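Local coordinates for 24-sterol C-methyltransferase (Haloferax volcanii, PDB 6F5Z), which is a putative S-adenosylmethionine-dependent methyltransferase that binds S-adenosylhomocysteine and forms a complex with the methyltransferase activator Trm112, at residues R15-E20 with A52-R57. Numbering follows the deposited sequence.
Sequences RDKGME and ALRALR. With SAH (S-adenosyl-L-homocysteine), chain G.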
ATOM      1  N   ARG B  15      10.705 -22.160  20.248  1.00 26.01           N
ATOM      2  CA  ARG B  15      11.217 -20.815  19.938  1.00 25.87           C
ATOM      3  C   ARG B  15      10.628 -20.270  18.630  1.00 27.86           C
ATOM      4  O   ARG B  15      10.655 -19.059  18.412  1.00 26.08           O
ATOM      5  CB  ARG B  15      12.755 -20.790  19.886  1.00 28.04           C
ATOM      6  CG  ARG B  15      13.388 -21.104  21.244  1.00 28.22           C
ATOM      7  CD  ARG B  15      14.781 -20.511  21.410  1.00 31.73           C
ATOM      8  NE  ARG B  15      15.437 -21.032  22.622  1.00 37.49           N
ATOM      9  CZ  ARG B  15      15.256 -20.542  23.846  1.00 50.90           C
ATOM     10  NH1 ARG B  15      14.451 -19.505  24.041  1.00 39.17           N
ATOM     11  NH2 ARG B  15      15.877 -21.091  24.888  1.00 35.85           N
ATOM     12  N   ASP B  16      10.153 -21.163  17.743  1.00 25.54           N
ATOM     13  CA  ASP B  16       9.515 -20.767  16.469  1.00 23.99           C
ATOM     14  C   ASP B  16       8.161 -20.160  16.787  1.00 24.55           C
ATOM     15  O   ASP B  16       7.741 -19.181  16.146  1.00 22.00           O
ATOM     16  CB  ASP B  16       9.358 -21.953  15.506  1.00 25.21           C
ATOM     17  CG  ASP B  16       8.810 -23.247  16.099  1.00 32.30           C
ATOM     18  OD1 ASP B  16       8.743 -23.361  17.355  1.00 30.33           O
ATOM     19  OD2 ASP B  16       8.418 -24.128  15.319  1.00 35.55           O
ATOM     20  N   LYS B  17       7.472 -20.730  17.791  1.00 23.02           N
ATOM     21  CA  LYS B  17       6.215 -20.183  18.287  1.00 23.81           C
ATOM     22  C   LYS B  17       6.473 -18.865  19.012  1.00 25.39           C
ATOM     23  O   LYS B  17       5.626 -17.977  18.993  1.00 24.06           O
ATOM     24  CB  LYS B  17       5.480 -21.180  19.215  1.00 26.90           C
ATOM     25  CG  LYS B  17       4.890 -22.397  18.485  1.00 39.84           C
ATOM     26  CD  LYS B  17       3.977 -22.063  17.275  1.00 48.01           C
ATOM     27  CE  LYS B  17       2.558 -21.681  17.631  1.00 44.61           C
ATOM     28  NZ  LYS B  17       1.718 -21.567  16.405  1.00 34.68           N
ATOM     29  N   GLY B  18       7.626 -18.755  19.692  1.00 22.49           N
ATOM     30  CA  GLY B  18       7.991 -17.519  20.387  1.00 22.13           C
ATOM     31  C   GLY B  18       8.214 -16.392  19.380  1.00 22.73           C
ATOM     32  O   GLY B  18       7.736 -15.273  19.587  1.00 21.74           O
ATOM     33  N   MET B  19       8.879 -16.696  18.247  1.00 19.94           N
ATOM     34  CA  MET B  19       9.066 -15.700  17.185  1.00 19.54           C
ATOM     35  C   MET B  19       7.693 -15.297  16.652  1.00 22.03           C
ATOM     36  O   MET B  19       7.429 -14.108  16.471  1.00 21.42           O
ATOM     37  CB  MET B  19       9.883 -16.266  16.023  1.00 21.22           C
ATOM     38  CG  MET B  19      11.332 -16.289  16.282  1.00 24.03           C
ATOM     39  SD  MET B  19      12.224 -16.489  14.707  1.00 27.26           S
ATOM     40  CE  MET B  19      11.767 -18.151  14.237  1.00 24.47           C
ATOM     41  N   GLU B  20       6.800 -16.280  16.420  1.00 18.49           N
ATOM     42  CA  GLU B  20       5.461 -15.989  15.919  1.00 17.28           C
ATOM     43  C   GLU B  20       4.751 -15.047  16.866  1.00 20.53           C
ATOM     44  O   GLU B  20       4.177 -14.045  16.437  1.00 20.33           O
ATOM     45  CB  GLU B  20       4.691 -17.327  15.756  1.00 18.19           C
ATOM     46  CG  GLU B  20       3.190 -17.152  15.613  1.00 21.72           C
ATOM     47  CD  GLU B  20       2.403 -18.441  15.488  1.00 21.56           C
ATOM     48  OE1 GLU B  20       2.985 -19.475  15.086  1.00 23.19           O
ATOM     49  OE2 GLU B  20       1.169 -18.372  15.703  1.00 24.97           O
ATOM     50  N   ALA B  52       1.967 -16.833   8.934  1.00 14.64           N
ATOM     51  CA  ALA B  52       1.437 -15.845   7.998  1.00 14.68           C
ATOM     52  C   ALA B  52       0.524 -16.500   6.984  1.00 15.51           C
ATOM     53  O   ALA B  52      -0.504 -15.922   6.635  1.00 16.81           O
ATOM     54  CB  ALA B  52       2.586 -15.162   7.288  1.00 15.53           C
ATOM     55  N   LEU B  53       0.883 -17.695   6.493  1.00 15.86           N
ATOM     56  CA  LEU B  53       0.025 -18.399   5.552  1.00 14.43           C
ATOM     57  C   LEU B  53      -1.278 -18.805   6.208  1.00 17.38           C
ATOM     58  O   LEU B  53      -2.339 -18.708   5.605  1.00 16.69           O
ATOM     59  CB  LEU B  53       0.702 -19.632   4.954  1.00 14.94           C
ATOM     60  CG  LEU B  53       1.903 -19.342   4.071  1.00 17.32           C
ATOM     61  CD1 LEU B  53       2.555 -20.640   3.641  1.00 18.63           C
ATOM     62  CD2 LEU B  53       1.474 -18.531   2.812  1.00 18.43           C
ATOM     63  N   ARG B  54      -1.204 -19.310   7.455  1.00 16.32           N
ATOM     64  CA  ARG B  54      -2.443 -19.694   8.139  1.00 16.09           C
ATOM     65  C   ARG B  54      -3.337 -18.479   8.371  1.00 19.38           C
ATOM     66  O   ARG B  54      -4.548 -18.583   8.188  1.00 19.60           O
ATOM     67  CB  ARG B  54      -2.148 -20.402   9.463  1.00 16.50           C
ATOM     68  CG  ARG B  54      -1.547 -21.778   9.234  1.00 16.90           C
ATOM     69  CD  ARG B  54      -1.362 -22.624  10.521  1.00 19.17           C
ATOM     70  NE  ARG B  54      -0.464 -21.980  11.495  1.00 18.99           N
ATOM     71  CZ  ARG B  54       0.860 -22.106  11.474  1.00 17.11           C
ATOM     72  NH1 ARG B  54       1.450 -22.870  10.554  1.00 17.38           N
ATOM     73  NH2 ARG B  54       1.599 -21.503  12.390  1.00 19.28           N
ATOM     74  N   ALA B  55      -2.761 -17.311   8.734  1.00 16.79           N
ATOM     75  CA  ALA B  55      -3.521 -16.085   8.933  1.00 16.87           C
ATOM     76  C   ALA B  55      -4.135 -15.617   7.619  1.00 18.60           C
ATOM     77  O   ALA B  55      -5.307 -15.216   7.603  1.00 18.85           O
ATOM     78  CB  ALA B  55      -2.630 -14.982   9.503  1.00 18.26           C
ATOM     79  N   LEU B  56      -3.380 -15.714   6.504  1.00 16.27           N
ATOM     80  CA  LEU B  56      -3.960 -15.298   5.223  1.00 16.52           C
ATOM     81  C   LEU B  56      -5.084 -16.208   4.777  1.00 18.85           C
ATOM     82  O   LEU B  56      -6.045 -15.738   4.154  1.00 19.49           O
ATOM     83  CB  LEU B  56      -2.881 -15.203   4.157  1.00 16.11           C
ATOM     84  CG  LEU B  56      -1.929 -14.001   4.307  1.00 17.75           C
ATOM     85  CD1 LEU B  56      -0.747 -14.120   3.345  1.00 17.96           C
ATOM     86  CD2 LEU B  56      -2.675 -12.657   4.150  1.00 16.89           C
ATOM     87  N   ARG B  57      -4.965 -17.515   5.048  1.00 15.82           N
ATOM     88  CA  ARG B  57      -6.065 -18.430   4.668  1.00 15.55           C
ATOM     89  C   ARG B  57      -7.304 -18.188   5.529  1.00 17.91           C
ATOM     90  O   ARG B  57      -8.410 -18.055   4.997  1.00 19.28           O
ATOM     91  CB  ARG B  57      -5.595 -19.871   4.804  1.00 17.38           C
ATOM     92  CG  ARG B  57      -6.623 -20.886   4.339  1.00 20.88           C
ATOM     93  CD  ARG B  57      -5.954 -22.240   4.200  1.00 23.55           C
ATOM     94  NE  ARG B  57      -6.934 -23.277   3.856  1.00 29.33           N
ATOM     95  CZ  ARG B  57      -7.633 -23.957   4.763  1.00 38.95           C
ATOM     96  NH1 ARG B  57      -7.439 -23.740   6.062  1.00 28.75           N
ATOM     97  NH2 ARG B  57      -8.518 -24.870   4.379  1.00 30.43           N
TER
HETATM   98  N   SAH G 302       8.728 -15.165   9.124  1.00 16.14           N
HETATM   99  CA  SAH G 302       8.891 -15.835  10.442  1.00 16.51           C
HETATM  100  CB  SAH G 302      10.365 -16.317  10.746  1.00 16.79           C
HETATM  101  CG  SAH G 302      11.361 -15.166  10.850  1.00 16.66           C
HETATM  102  SD  SAH G 302      13.038 -15.798  11.228  1.00 18.64           S
HETATM  103  C   SAH G 302       8.408 -14.938  11.613  1.00 19.61           C
HETATM  104  O   SAH G 302       7.922 -13.783  11.247  1.00 18.62           O
HETATM  105  OXT SAH G 302       8.470 -15.300  12.765  1.00 19.41           O
HETATM  106  C5' SAH G 302      13.812 -15.916   9.598  1.00 18.81           C
HETATM  107  C4' SAH G 302      13.411 -17.157   8.823  1.00 17.68           C
HETATM  108  O4' SAH G 302      14.007 -17.066   7.503  1.00 19.14           O
HETATM  109  C3' SAH G 302      13.967 -18.430   9.472  1.00 20.44           C
HETATM  110  O3' SAH G 302      12.974 -19.444   9.626  1.00 21.78           O
HETATM  111  C2' SAH G 302      15.162 -18.794   8.582  1.00 20.64           C
HETATM  112  O2' SAH G 302      15.483 -20.182   8.530  1.00 20.81           O
HETATM  113  C1' SAH G 302      14.728 -18.254   7.220  1.00 19.36           C
HETATM  114  N9  SAH G 302      15.832 -17.903   6.324  1.00 18.34           N
HETATM  115  C8  SAH G 302      16.869 -17.041   6.587  1.00 20.31           C
HETATM  116  N7  SAH G 302      17.693 -16.874   5.581  1.00 20.60           N
HETATM  117  C5  SAH G 302      17.161 -17.678   4.583  1.00 19.08           C
HETATM  118  C6  SAH G 302      17.570 -17.950   3.258  1.00 22.20           C
HETATM  119  N6  SAH G 302      18.676 -17.443   2.696  1.00 24.79           N
HETATM  120  N1  SAH G 302      16.815 -18.808   2.528  1.00 20.34           N
HETATM  121  C2  SAH G 302      15.741 -19.371   3.099  1.00 17.90           C
HETATM  122  N3  SAH G 302      15.259 -19.193   4.332  1.00 18.96           N
HETATM  123  C4  SAH G 302      16.015 -18.321   5.031  1.00 17.93           C
HETATM  124  O   HOH W   1      -0.343 -19.777  13.946  1.00 29.31           O
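Glu-20 and Arg-54 reach for each other across the gap between helices 16-33 and 51-60, their side chains crossing at about a right angle. OE1 of Glu-20 lies at the edge of the guanidinium, near its plane, but the salt bridge to Arg-54 NH2 is long at 3.6 Å. The tighter grip on that oxygen comes from its own helix: Lys-17 NZ sits 2.8 Å from Glu-20 OE1, a hydrogen-bonded salt bridge made from above the carboxylate plane. Bends at chi2 (-53°) and chi3 (-81°) fold the lysine chain round to get there. Ser-49 OG, just ahead of helix 51-60, also bonds to OE1. The long link to Arg-54 is helped by one water, which donates to Glu-20 OE2 (2.7 Å) and accepts from Arg-54 NH2 (3.0 Å). Thr-82 and the Ser-49 carbonyl hold Arg-54 NH1. Lys-17 NZ stands 4.0 Å from Arg-54 NH2; both face OE1, whose negative charge probably offsets their repulsion. Replacing Lys-17 by alanine is likely to strip Glu-20 OE1 of its short salt bridge and Tyr-81 of a cation-pi partner. Next to Glu-20 in sequence, Met-19 SD lies 3.6 Å from SAH SD, so this helix of a Rossmann-like class I methyltransferase fold lines the cofactor pocket, while the surface salt-bridge network stays apart from SAH.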